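Local coordinates for protein amine Dehydrogenase (Pseudomonas putida, PDB 1JMX) that probably serves as the seven-bladed beta-propeller subunit of an enzyme that oxidises amines and passes the electrons on through heme c, at residues B[68-71]-B[76-79]; B[167-172]-B[178-183]; B[233-238]-B[260-265]; B[309-314]-B[319-324]. All blocks are in the same frame, centred on the assembly; numbering follows the deposited sequence.

Contact 1: B[68-71]-B[76-79]; sequences YGID and KNTF
Phe79 turns the edge of its ring toward strand 68-71: Gly69 N and Tyr68 C both lie near the ring plane, and Phe79 CB stands 3.9 Å from Gly69 CA. On the other face of the sheet the side chain of Asn77 passes near the edge of the Tyr68 ring, ring and amide planes turned 52° apart, while His80 stacks on the tyrosine ring. The two segments form a beta hairpin interrupted by a classic beta bulge, and they are the third and fourth strands of a four-stranded propeller blade.

The evidence for the bulge is that Thr78 and Phe79 both face Gly69. Gly69 O accepts the main bond from Thr78 N at 2.8 Å, and its bond from Phe79 N is stretched to 3.4 Å and weak. In return Gly69 N donates to Phe79 O at 2.8 Å. Beyond this point the register has slipped by one, which pairs Ile70 with Asn77.

Ile70 holds CG1 opposite the carbonyl carbon (chi1 -58°), and the branch folds back so that Ile70 CD1 reaches Asn77 CA at 3.8 Å. Polar ends are tied down outside the pair: Tyr68 OH bonds to Asp41, and the carboxylate of Asp71 takes Thr74 OG1, the backbone N of Asp73 and a salt bridge from Arg55. These bonds probably steady Asp71 beside the turn; its backbone N donates to Lys76 O at 2.8 Å. On the face shared with Phe79, the methylene Asp71 CB touches the methyl Thr78 CG2 at 4.1 Å.

Contact 2: B[167-172]-B[178-183]; sequences DIYKMD and YTVALP
Tyr178 directs the edge of its ring at a face of Tyr169 in a T-shaped pair, with ring centroids 5.2 Å apart and planes at 64°. Its CG sits between its own backbone N and carbonyl carbon (chi1 59°), which stands the ring up beside Tyr169, both side chains pointing the same way. Asp167 O lies over the rim of the opposite face of the Tyr169 ring, and Tyr178 CB also packs on Met171 CB at 3.8 Å. Thr179 follows with a reciprocal pair of backbone bonds to Lys170, and its carbonyl oxygen lies in plane at the edge of the Tyr169 ring.

The two methyls of Val180 divide their work: CG1 meets Asp167 CB at 3.9 Å, whereas CG2 reaches Tyr169 CE2 at 4.1 Å. At Ala181 the chain turns a corner. Ala181 N gives a 2.7 Å bond to Ile168 O, and Leu182 N reaches that same oxygen at 3.1 Å from the same face of its carbonyl plane. Leu182 then lies alongside Ile168, CB to CB 3.8 Å, and its side chain extends to Thr245 and Thr247 of the next sheet. Pro183 passes the carboxylate of Asp167, whose oxygens are engaged by Leu184 N and Asn186 ND2.

One carbonyl shared by two successive amides, with the register slipping by one, defines a classic beta bulge, here in the hairpin of the last two strands of a propeller blade.

Contact 3: B[233-238]-B[260-265]; sequences YGYLSV and GLRSPK
Tyr235 and Arg262 make a side-chain contact between two sheets, joining the middle strand 230-239 of one propeller blade to strand 257-262, the first of the next. The strand axes stay 9.1 Å apart at their closest and run at 61° to each other, too far for backbone pairing, so the gap is spanned by side chains.

Tyr235, with CG opposite its backbone N (chi1 -176°), sends its ring across to strand 257-262. One ring edge has Gly260 O near its plane, 4.1 Å from Tyr235 CE1. On the other side, Arg262 NE approaches Tyr235 CE2 to 3.5 Å, and the aliphatic Arg262 CG lies 3.8 Å from Tyr235 OH. Ring and guanidinium planes are 78° apart, with Tyr235 OH in the guanidinium plane at its edge; the two groups are therefore not stacked flat.

Both polar ends are positioned by a second shell. Tyr235 OH bonds to Glu209 OE1 on the adjoining strand, and Arg262 NH1 bonds to Pro267 O, while Ile270 touches both side chains. Arg207 NH1 lies close to Arg262 NH2, a meeting of like charges. Arg262 N is buried with no partner in the model. Just beyond, Ser263 OG accepts from Lys265 N at 3.2 Å in an ST turn that leads the chain out of the strand.

Such face-to-face meeting of successive sheets is the blade-to-blade packing of a beta-propeller.

Contact 4: B[309-314]-B[319-324]; sequences LYLGGT and AVFNPD
Leu311 and Phe321 meet diagonally across an antiparallel beta hairpin, the second and third strands of a four-stranded propeller blade, with Leu311 CD1 3.7 Å from Phe321 CE1. Ala319 sits in the same layer: its CB lies 3.9 Å from Leu311 CB and in plane at the edge of the Phe321 ring. Leu309 completes this face, its CB 4.0 Å from Phe321 CB. On the other face Tyr310 and Val320 stand side by side, the methyl CG2 of Val320 touching Tyr310 CE2 at 3.7 Å. Tyr310 CG is opposite its carbonyl carbon (chi1 -65°), and this brings the ring end closer to Val320 than its root is.

Regular backbone pairing holds these groups in place. Leu309 and Phe321 exchange two bonds, the shorter from Phe321 N to Leu309 O at 2.8 Å, and Leu311 and Ala319 exchange two more. Between them, Tyr310 CA makes a CA-H...O contact to Ala319 O at 3.3 Å. Strand directions differ by 152°, and no shift of register occurs, in contrast to the bulged hairpins 68-71/76-79 and 167-172/178-183.

Further out, Leu277 of the preceding blade touches Leu309, Leu311 and Phe321, so this apolar layer faces that blade. Tyr310 OH bonds to Asp31. After the strand, Pro323 O accepts from Lys279 NZ and Tyr271 OH. At the other end Thr314 OG1 is engaged by Thr296 O and by the backbone of another protein chain. Asn322 OD1 takes the backbone N of Thr325 and, weakly, Asp324 N at 2.9 Å.

In the fold
From the N terminus the four contacts follow in series; none nests in or crosses another. Contact 1 closes the short turn between strands 66-71 and 76-82, and contact 2 does the same for 168-171 and 178-182. Contact 3 closes a longer loop, 21 residues between its segments, and links successive blades. Contact 4 closes the tight turn of the last hairpin of the set. Contacts 2 and 3 touch through Leu182 and Leu236, and 3 and 4 through a long, weak Lys265–Asp324 ion pair. Contact 1 lies apart, its centre about 31 Å from that of contact 3, across the chain's centre. The ring closes where strand 345-348 pairs with 12-18.

Contact 1: B[68-71]-B[76-79]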
loop_
_atom_site.group_PDB
_atom_site.type_symbol
_atom_site.label_atom_id
_atom_site.label_comp_id
_atom_site.label_asym_id
_atom_site.label_seq_id
_atom_site.Cartn_x
_atom_site.Cartn_y
_atom_site.Cartn_z
ATOM N N TYR B 68 -17.979 -21.178 14.861
ATOM C CA TYR B 68 -19.383 -21.399 15.209
ATOM C C TYR B 68 -19.989 -22.567 14.441
ATOM O O TYR B 68 -19.611 -22.856 13.311
ATOM C CB TYR B 68 -20.218 -20.151 14.913
ATOM C CG TYR B 68 -19.646 -18.869 15.469
ATOM C CD1 TYR B 68 -18.595 -18.216 14.824
ATOM C CD2 TYR B 68 -20.138 -18.317 16.646
ATOM C CE1 TYR B 68 -18.045 -17.049 15.339
ATOM C CE2 TYR B 68 -19.595 -17.146 17.170
ATOM C CZ TYR B 68 -18.547 -16.519 16.510
ATOM O OH TYR B 68 -17.992 -15.373 17.024
ATOM N N GLY B 69 -20.923 -23.253 15.078
ATOM C CA GLY B 69 -21.597 -24.357 14.436
ATOM C C GLY B 69 -23.031 -23.897 14.310
ATOM O O GLY B 69 -23.634 -23.475 15.302
ATOM N N ILE B 70 -23.555 -23.896 13.091
ATOM C CA ILE B 70 -24.927 -23.469 12.855
ATOM C C ILE B 70 -25.712 -24.616 12.227
ATOM O O ILE B 70 -25.261 -25.220 11.257
ATOM C CB ILE B 70 -24.994 -22.239 11.886
ATOM C CG1 ILE B 70 -24.193 -21.051 12.437
ATOM C CG2 ILE B 70 -26.450 -21.818 11.654
ATOM C CD1 ILE B 70 -24.902 -20.282 13.526
ATOM N N ASP B 71 -26.862 -24.940 12.805
ATOM C CA ASP B 71 -27.719 -25.985 12.263
ATOM C C ASP B 71 -28.549 -25.333 11.162
ATOM O O ASP B 71 -29.397 -24.497 11.439
ATOM C CB ASP B 71 -28.634 -26.547 13.356
ATOM C CG ASP B 71 -29.789 -27.372 12.799
ATOM O OD1 ASP B 71 -30.832 -27.438 13.467
ATOM O OD2 ASP B 71 -29.677 -27.947 11.697
ATOM N N LYS B 76 -29.914 -22.495 14.061
ATOM C CA LYS B 76 -29.471 -22.418 15.450
ATOM C C LYS B 76 -27.967 -22.560 15.672
ATOM O O LYS B 76 -27.326 -23.451 15.127
ATOM C CB LYS B 76 -30.204 -23.453 16.315
ATOM C CG LYS B 76 -30.033 -23.196 17.810
ATOM C CD LYS B 76 -29.985 -24.483 18.635
ATOM C CE LYS B 76 -31.347 -25.163 18.738
ATOM N NZ LYS B 76 -31.267 -26.441 19.523
ATOM N N ASN B 77 -27.423 -21.677 16.504
ATOM C CA ASN B 77 -26.009 -21.685 16.864
ATOM C C ASN B 77 -25.828 -22.782 17.923
ATOM O O ASN B 77 -26.116 -22.583 19.103
ATOM C CB ASN B 77 -25.616 -20.314 17.423
ATOM C CG ASN B 77 -24.144 -20.219 17.780
ATOM O OD1 ASN B 77 -23.334 -21.067 17.395
ATOM N ND2 ASN B 77 -23.790 -19.178 18.515
ATOM N N THR B 78 -25.378 -23.947 17.473
ATOM C CA THR B 78 -25.192 -25.113 18.333
ATOM C C THR B 78 -23.788 -25.315 18.906
ATOM O O THR B 78 -23.591 -26.114 19.826
ATOM C CB THR B 78 -25.569 -26.403 17.574
ATOM O OG1 THR B 78 -24.735 -26.529 16.416
ATOM C CG2 THR B 78 -27.032 -26.372 17.150
ATOM N N PHE B 79 -22.807 -24.618 18.349
ATOM C CA PHE B 79 -21.441 -24.762 18.814
ATOM C C PHE B 79 -20.706 -23.453 18.702
ATOM O O PHE B 79 -20.957 -22.655 17.805
ATOM C CB PHE B 79 -20.716 -25.824 17.988
ATOM C CG PHE B 79 -19.261 -25.965 18.319
ATOM C CD1 PHE B 79 -18.853 -26.721 19.409
ATOM C CD2 PHE B 79 -18.292 -25.350 17.529
ATOM C CE1 PHE B 79 -17.508 -26.870 19.711
ATOM C CE2 PHE B 79 -16.940 -25.491 17.822
ATOM C CZ PHE B 79 -16.548 -26.256 18.918
#

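Contact 2: B[167-172]-B[178-183]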
loop_
_atom_site.group_PDB
_atom_site.type_symbol
_atom_site.label_atom_id
_atom_site.label_comp_id
_atom_site.label_asym_id
_atom_site.label_seq_id
_atom_site.Cartn_x
_atom_site.Cartn_y
_atom_site.Cartn_z
ATOM N N ASP B 167 5.282 -26.813 4.168
ATOM C CA ASP B 167 5.150 -28.100 3.494
ATOM C C ASP B 167 3.776 -28.625 3.927
ATOM O O ASP B 167 3.176 -28.105 4.869
ATOM C CB ASP B 167 6.218 -29.095 3.961
ATOM C CG ASP B 167 7.615 -28.757 3.456
ATOM O OD1 ASP B 167 7.774 -28.323 2.291
ATOM O OD2 ASP B 167 8.570 -28.959 4.230
ATOM N N ILE B 168 3.242 -29.597 3.200
ATOM C CA ILE B 168 1.966 -30.185 3.583
ATOM C C ILE B 168 2.342 -31.302 4.557
ATOM O O ILE B 168 3.235 -32.106 4.272
ATOM C CB ILE B 168 1.198 -30.779 2.377
ATOM C CG1 ILE B 168 1.023 -29.720 1.289
ATOM C CG2 ILE B 168 -0.171 -31.309 2.818
ATOM C CD1 ILE B 168 0.315 -28.487 1.740
ATOM N N TYR B 169 1.703 -31.302 5.723
ATOM C CA TYR B 169 1.961 -32.290 6.753
ATOM C C TYR B 169 0.790 -33.232 6.956
ATOM O O TYR B 169 -0.344 -32.915 6.627
ATOM C CB TYR B 169 2.249 -31.605 8.085
ATOM C CG TYR B 169 3.247 -30.492 8.002
ATOM C CD1 TYR B 169 2.847 -29.171 8.165
ATOM C CD2 TYR B 169 4.597 -30.755 7.781
ATOM C CE1 TYR B 169 3.759 -28.141 8.116
ATOM C CE2 TYR B 169 5.522 -29.727 7.727
ATOM C CZ TYR B 169 5.095 -28.424 7.897
ATOM O OH TYR B 169 6.000 -27.397 7.868
ATOM N N LYS B 170 1.098 -34.410 7.481
ATOM C CA LYS B 170 0.104 -35.419 7.791
ATOM C C LYS B 170 0.233 -35.509 9.301
ATOM O O LYS B 170 1.275 -35.889 9.823
ATOM C CB LYS B 170 0.473 -36.738 7.133
ATOM C CG LYS B 170 -0.543 -37.835 7.351
ATOM C CD LYS B 170 -0.067 -39.116 6.695
ATOM C CE LYS B 170 -0.993 -40.264 7.016
ATOM N NZ LYS B 170 -2.376 -39.945 6.571
ATOM N N MET B 171 -0.827 -35.148 10.006
ATOM C CA MET B 171 -0.769 -35.128 11.458
ATOM C C MET B 171 -1.728 -36.044 12.197
ATOM O O MET B 171 -2.888 -36.194 11.819
ATOM C CB MET B 171 -0.946 -33.685 11.941
ATOM C CG MET B 171 -0.923 -33.495 13.438
ATOM S SD MET B 171 -1.087 -31.768 13.830
ATOM C CE MET B 171 -0.098 -31.676 15.277
ATOM N N ASP B 172 -1.199 -36.666 13.249
ATOM C CA ASP B 172 -1.949 -37.552 14.124
ATOM C C ASP B 172 -2.560 -36.630 15.176
ATOM O O ASP B 172 -1.834 -36.018 15.950
ATOM C CB ASP B 172 -0.993 -38.534 14.799
ATOM C CG ASP B 172 -1.711 -39.605 15.598
ATOM O OD1 ASP B 172 -1.208 -40.744 15.640
ATOM O OD2 ASP B 172 -2.768 -39.329 16.191
ATOM N N TYR B 178 3.635 -35.288 13.501
ATOM C CA TYR B 178 3.367 -35.112 12.082
ATOM C C TYR B 178 4.619 -35.343 11.249
ATOM O O TYR B 178 5.732 -35.332 11.769
ATOM C CB TYR B 178 2.820 -33.702 11.827
ATOM C CG TYR B 178 3.747 -32.581 12.252
ATOM C CD1 TYR B 178 4.674 -32.045 11.356
ATOM C CD2 TYR B 178 3.703 -32.058 13.547
ATOM C CE1 TYR B 178 5.534 -31.018 11.728
ATOM C CE2 TYR B 178 4.566 -31.027 13.935
ATOM C CZ TYR B 178 5.479 -30.516 13.013
ATOM O OH TYR B 178 6.359 -29.523 13.372
ATOM N N THR B 179 4.417 -35.601 9.961
ATOM C CA THR B 179 5.507 -35.812 9.015
ATOM C C THR B 179 5.135 -35.020 7.768
ATOM O O THR B 179 4.000 -34.563 7.643
ATOM C CB THR B 179 5.648 -37.304 8.611
ATOM O OG1 THR B 179 4.414 -37.769 8.056
ATOM C CG2 THR B 179 6.012 -38.160 9.806
ATOM N N VAL B 180 6.084 -34.842 6.856
ATOM C CA VAL B 180 5.803 -34.120 5.620
ATOM C C VAL B 180 5.107 -35.060 4.642
ATOM O O VAL B 180 5.657 -36.090 4.263
ATOM C CB VAL B 180 7.088 -33.562 4.961
ATOM C CG1 VAL B 180 6.754 -32.896 3.628
ATOM C CG2 VAL B 180 7.763 -32.569 5.890
ATOM N N ALA B 181 3.875 -34.727 4.285
ATOM C CA ALA B 181 3.108 -35.530 3.349
ATOM C C ALA B 181 3.423 -35.129 1.908
ATOM O O ALA B 181 3.410 -35.963 0.991
ATOM C CB ALA B 181 1.616 -35.376 3.625
ATOM N N LEU B 182 3.748 -33.853 1.722
ATOM C CA LEU B 182 4.038 -33.336 0.400
ATOM C C LEU B 182 4.907 -32.095 0.551
ATOM O O LEU B 182 4.453 -31.065 1.044
ATOM C CB LEU B 182 2.707 -33.014 -0.300
ATOM C CG LEU B 182 2.532 -32.789 -1.811
ATOM C CD1 LEU B 182 1.050 -32.862 -2.135
ATOM C CD2 LEU B 182 3.097 -31.450 -2.260
ATOM N N PRO B 183 6.189 -32.194 0.171
ATOM C CA PRO B 183 7.117 -31.064 0.268
ATOM C C PRO B 183 6.843 -29.964 -0.751
ATOM O O PRO B 183 6.652 -30.233 -1.936
ATOM C CB PRO B 183 8.479 -31.721 0.037
ATOM C CG PRO B 183 8.159 -32.836 -0.887
ATOM C CD PRO B 183 6.893 -33.406 -0.288
#

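Contact 3: B[233-238]-B[260-265]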
loop_
_atom_site.group_PDB
_atom_site.type_symbol
_atom_site.label_atom_id
_atom_site.label_comp_id
_atom_site.label_asym_id
_atom_site.label_seq_id
_atom_site.Cartn_x
_atom_site.Cartn_y
_atom_site.Cartn_z
ATOM N N TYR B 233 1.552 -22.955 -13.940
ATOM C CA TYR B 233 0.523 -23.144 -12.931
ATOM C C TYR B 233 0.438 -24.642 -12.695
ATOM O O TYR B 233 0.555 -25.442 -13.626
ATOM C CB TYR B 233 -0.836 -22.616 -13.381
ATOM C CG TYR B 233 -1.300 -21.413 -12.584
ATOM C CD1 TYR B 233 -1.340 -20.150 -13.164
ATOM C CD2 TYR B 233 -1.657 -21.530 -11.238
ATOM C CE1 TYR B 233 -1.713 -19.036 -12.435
ATOM C CE2 TYR B 233 -2.032 -20.411 -10.495
ATOM C CZ TYR B 233 -2.055 -19.168 -11.102
ATOM O OH TYR B 233 -2.387 -18.042 -10.391
ATOM N N GLY B 234 0.294 -25.016 -11.436
ATOM C CA GLY B 234 0.200 -26.413 -11.093
ATOM C C GLY B 234 -1.018 -26.689 -10.243
ATOM O O GLY B 234 -1.716 -25.778 -9.781
ATOM N N TYR B 235 -1.260 -27.973 -10.036
ATOM C CA TYR B 235 -2.373 -28.448 -9.251
ATOM C C TYR B 235 -1.814 -29.503 -8.311
ATOM O O TYR B 235 -1.074 -30.401 -8.720
ATOM C CB TYR B 235 -3.412 -29.082 -10.165
ATOM C CG TYR B 235 -4.668 -29.540 -9.477
ATOM C CD1 TYR B 235 -5.659 -28.629 -9.134
ATOM C CD2 TYR B 235 -4.912 -30.892 -9.255
ATOM C CE1 TYR B 235 -6.872 -29.048 -8.604
ATOM C CE2 TYR B 235 -6.126 -31.323 -8.721
ATOM C CZ TYR B 235 -7.101 -30.396 -8.405
ATOM O OH TYR B 235 -8.334 -30.804 -7.945
ATOM N N LEU B 236 -2.144 -29.352 -7.041
ATOM C CA LEU B 236 -1.714 -30.269 -6.005
ATOM C C LEU B 236 -2.996 -30.868 -5.452
ATOM O O LEU B 236 -4.048 -30.239 -5.507
ATOM C CB LEU B 236 -0.942 -29.472 -4.947
ATOM C CG LEU B 236 -0.862 -29.776 -3.450
ATOM C CD1 LEU B 236 0.226 -28.877 -2.857
ATOM C CD2 LEU B 236 -2.194 -29.527 -2.745
ATOM N N SER B 237 -2.934 -32.100 -4.971
ATOM C CA SER B 237 -4.120 -32.721 -4.410
ATOM C C SER B 237 -3.800 -33.845 -3.432
ATOM O O SER B 237 -2.796 -34.544 -3.568
ATOM C CB SER B 237 -5.054 -33.229 -5.514
ATOM O OG SER B 237 -4.504 -34.345 -6.189
ATOM N N VAL B 238 -4.637 -33.956 -2.405
ATOM C CA VAL B 238 -4.502 -34.996 -1.402
ATOM C C VAL B 238 -5.835 -35.722 -1.387
ATOM O O VAL B 238 -6.865 -35.125 -1.093
ATOM C CB VAL B 238 -4.224 -34.424 0.009
ATOM C CG1 VAL B 238 -3.983 -35.564 0.994
ATOM C CG2 VAL B 238 -3.026 -33.480 -0.017
ATOM N N GLY B 260 -9.153 -23.127 -8.358
ATOM C CA GLY B 260 -9.272 -24.000 -9.501
ATOM C C GLY B 260 -9.756 -25.354 -9.052
ATOM O O GLY B 260 -9.328 -25.844 -8.015
ATOM N N LEU B 261 -10.690 -25.931 -9.800
ATOM C CA LEU B 261 -11.233 -27.253 -9.492
ATOM C C LEU B 261 -11.330 -28.133 -10.719
ATOM O O LEU B 261 -11.547 -27.666 -11.841
ATOM C CB LEU B 261 -12.640 -27.171 -8.884
ATOM C CG LEU B 261 -12.857 -26.864 -7.405
ATOM C CD1 LEU B 261 -14.343 -26.921 -7.113
ATOM C CD2 LEU B 261 -12.087 -27.845 -6.520
ATOM N N ARG B 262 -11.176 -29.426 -10.479
ATOM C CA ARG B 262 -11.315 -30.399 -11.533
ATOM C C ARG B 262 -12.773 -30.787 -11.579
ATOM O O ARG B 262 -13.439 -30.894 -10.541
ATOM C CB ARG B 262 -10.451 -31.617 -11.279
ATOM C CG ARG B 262 -9.035 -31.373 -11.650
ATOM C CD ARG B 262 -8.403 -32.650 -12.031
ATOM N NE ARG B 262 -7.948 -33.394 -10.874
ATOM C CZ ARG B 262 -7.408 -34.606 -10.950
ATOM N NH1 ARG B 262 -7.285 -35.214 -12.129
ATOM N NH2 ARG B 262 -6.883 -35.162 -9.859
ATOM N N SER B 263 -13.277 -30.923 -12.799
ATOM C CA SER B 263 -14.661 -31.284 -13.024
ATOM C C SER B 263 -14.877 -32.711 -12.583
ATOM O O SER B 263 -14.045 -33.580 -12.858
ATOM C CB SER B 263 -14.996 -31.156 -14.509
ATOM O OG SER B 263 -16.321 -31.567 -14.771
ATOM N N PRO B 264 -15.933 -32.951 -11.790
ATOM C CA PRO B 264 -16.241 -34.306 -11.318
ATOM C C PRO B 264 -16.790 -35.150 -12.496
ATOM O O PRO B 264 -16.807 -36.387 -12.453
ATOM C CB PRO B 264 -17.299 -34.052 -10.242
ATOM C CG PRO B 264 -17.964 -32.795 -10.693
ATOM C CD PRO B 264 -16.803 -31.955 -11.141
ATOM N N LYS B 265 -17.199 -34.438 -13.550
ATOM C CA LYS B 265 -17.752 -34.985 -14.790
ATOM C C LYS B 265 -16.586 -35.471 -15.666
ATOM O O LYS B 265 -16.606 -36.587 -16.190
ATOM C CB LYS B 265 -18.529 -33.859 -15.477
ATOM C CG LYS B 265 -19.341 -34.214 -16.705
ATOM C CD LYS B 265 -20.200 -33.014 -17.058
ATOM C CE LYS B 265 -21.127 -33.263 -18.229
ATOM N NZ LYS B 265 -22.010 -32.054 -18.424
#

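Contact 4: B[309-314]-B[319-324]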
loop_
_atom_site.group_PDB
_atom_site.type_symbol
_atom_site.label_atom_id
_atom_site.label_comp_id
_atom_site.label_asym_id
_atom_site.label_seq_id
_atom_site.Cartn_x
_atom_site.Cartn_y
_atom_site.Cartn_z
ATOM N N LEU B 309 -21.344 -24.738 -12.820
ATOM C CA LEU B 309 -20.121 -24.184 -12.274
ATOM C C LEU B 309 -20.538 -22.851 -11.681
ATOM O O LEU B 309 -21.005 -21.963 -12.393
ATOM C CB LEU B 309 -19.099 -23.941 -13.389
ATOM C CG LEU B 309 -17.593 -24.007 -13.105
ATOM C CD1 LEU B 309 -16.842 -23.421 -14.290
ATOM C CD2 LEU B 309 -17.231 -23.266 -11.848
ATOM N N TYR B 310 -20.443 -22.746 -10.367
ATOM C CA TYR B 310 -20.790 -21.517 -9.682
ATOM C C TYR B 310 -19.530 -20.709 -9.426
ATOM O O TYR B 310 -18.461 -21.268 -9.193
ATOM C CB TYR B 310 -21.477 -21.820 -8.345
ATOM C CG TYR B 310 -22.813 -22.519 -8.467
ATOM C CD1 TYR B 310 -22.889 -23.914 -8.506
ATOM C CD2 TYR B 310 -23.999 -21.792 -8.547
ATOM C CE1 TYR B 310 -24.107 -24.564 -8.618
ATOM C CE2 TYR B 310 -25.223 -22.431 -8.659
ATOM C CZ TYR B 310 -25.270 -23.822 -8.694
ATOM O OH TYR B 310 -26.477 -24.473 -8.802
ATOM N N LEU B 311 -19.660 -19.391 -9.509
ATOM C CA LEU B 311 -18.549 -18.489 -9.246
ATOM C C LEU B 311 -18.981 -17.597 -8.085
ATOM O O LEU B 311 -19.980 -16.891 -8.180
ATOM C CB LEU B 311 -18.216 -17.647 -10.480
ATOM C CG LEU B 311 -17.803 -18.381 -11.762
ATOM C CD1 LEU B 311 -17.288 -17.353 -12.761
ATOM C CD2 LEU B 311 -16.724 -19.417 -11.487
ATOM N N GLY B 312 -18.245 -17.667 -6.981
ATOM C CA GLY B 312 -18.578 -16.879 -5.811
ATOM C C GLY B 312 -17.453 -16.003 -5.314
ATOM O O GLY B 312 -16.433 -15.860 -5.976
ATOM N N GLY B 313 -17.621 -15.466 -4.109
ATOM C CA GLY B 313 -16.636 -14.568 -3.535
ATOM C C GLY B 313 -16.839 -13.193 -4.144
ATOM O O GLY B 313 -17.723 -13.021 -4.984
ATOM N N THR B 314 -16.082 -12.200 -3.689
ATOM C CA THR B 314 -16.179 -10.849 -4.249
ATOM C C THR B 314 -17.441 -10.051 -3.833
ATOM O O THR B 314 -17.569 -9.684 -2.664
ATOM C CB THR B 314 -15.938 -10.923 -5.800
ATOM O OG1 THR B 314 -14.536 -11.105 -6.045
ATOM C CG2 THR B 314 -16.412 -9.700 -6.532
ATOM N N ALA B 319 -22.366 -16.387 -10.072
ATOM C CA ALA B 319 -22.537 -16.514 -11.507
ATOM C C ALA B 319 -22.706 -18.013 -11.725
ATOM O O ALA B 319 -22.022 -18.811 -11.085
ATOM C CB ALA B 319 -21.308 -16.000 -12.252
ATOM N N VAL B 320 -23.680 -18.406 -12.537
ATOM C CA VAL B 320 -23.895 -19.822 -12.817
ATOM C C VAL B 320 -23.482 -20.040 -14.261
ATOM O O VAL B 320 -23.985 -19.375 -15.159
ATOM C CB VAL B 320 -25.365 -20.261 -12.630
ATOM C CG1 VAL B 320 -25.483 -21.766 -12.827
ATOM C CG2 VAL B 320 -25.862 -19.880 -11.248
ATOM N N PHE B 321 -22.542 -20.955 -14.462
ATOM C CA PHE B 321 -22.021 -21.272 -15.777
ATOM C C PHE B 321 -22.299 -22.694 -16.218
ATOM O O PHE B 321 -22.483 -23.598 -15.402
ATOM C CB PHE B 321 -20.503 -21.084 -15.804
ATOM C CG PHE B 321 -20.066 -19.692 -16.115
ATOM C CD1 PHE B 321 -20.234 -18.670 -15.192
ATOM C CD2 PHE B 321 -19.465 -19.403 -17.341
ATOM C CE1 PHE B 321 -19.810 -17.375 -15.483
ATOM C CE2 PHE B 321 -19.037 -18.107 -17.642
ATOM C CZ PHE B 321 -19.209 -17.095 -16.714
ATOM N N ASN B 322 -22.357 -22.867 -17.534
ATOM C CA ASN B 322 -22.515 -24.179 -18.133
ATOM C C ASN B 322 -21.047 -24.478 -18.348
ATOM O O ASN B 322 -20.368 -23.730 -19.049
ATOM C CB ASN B 322 -23.222 -24.082 -19.483
ATOM C CG ASN B 322 -23.335 -25.425 -20.175
ATOM O OD1 ASN B 322 -22.335 -26.061 -20.494
ATOM N ND2 ASN B 322 -24.561 -25.864 -20.404
ATOM N N PRO B 323 -20.519 -25.533 -17.713
ATOM C CA PRO B 323 -19.099 -25.852 -17.885
ATOM C C PRO B 323 -18.676 -26.306 -19.290
ATOM O O PRO B 323 -17.517 -26.142 -19.671
ATOM C CB PRO B 323 -18.863 -26.924 -16.822
ATOM C CG PRO B 323 -20.167 -27.617 -16.760
ATOM C CD PRO B 323 -21.164 -26.488 -16.799
ATOM N N ASP B 324 -19.613 -26.857 -20.058
ATOM C CA ASP B 324 -19.312 -27.327 -21.413
ATOM C C ASP B 324 -19.152 -26.163 -22.381
ATOM O O ASP B 324 -18.130 -26.042 -23.054
ATOM C CB ASP B 324 -20.409 -28.264 -21.927
ATOM C CG ASP B 324 -20.627 -29.459 -21.020
ATOM O OD1 ASP B 324 -19.630 -30.126 -20.658
ATOM O OD2 ASP B 324 -21.797 -29.718 -20.659
#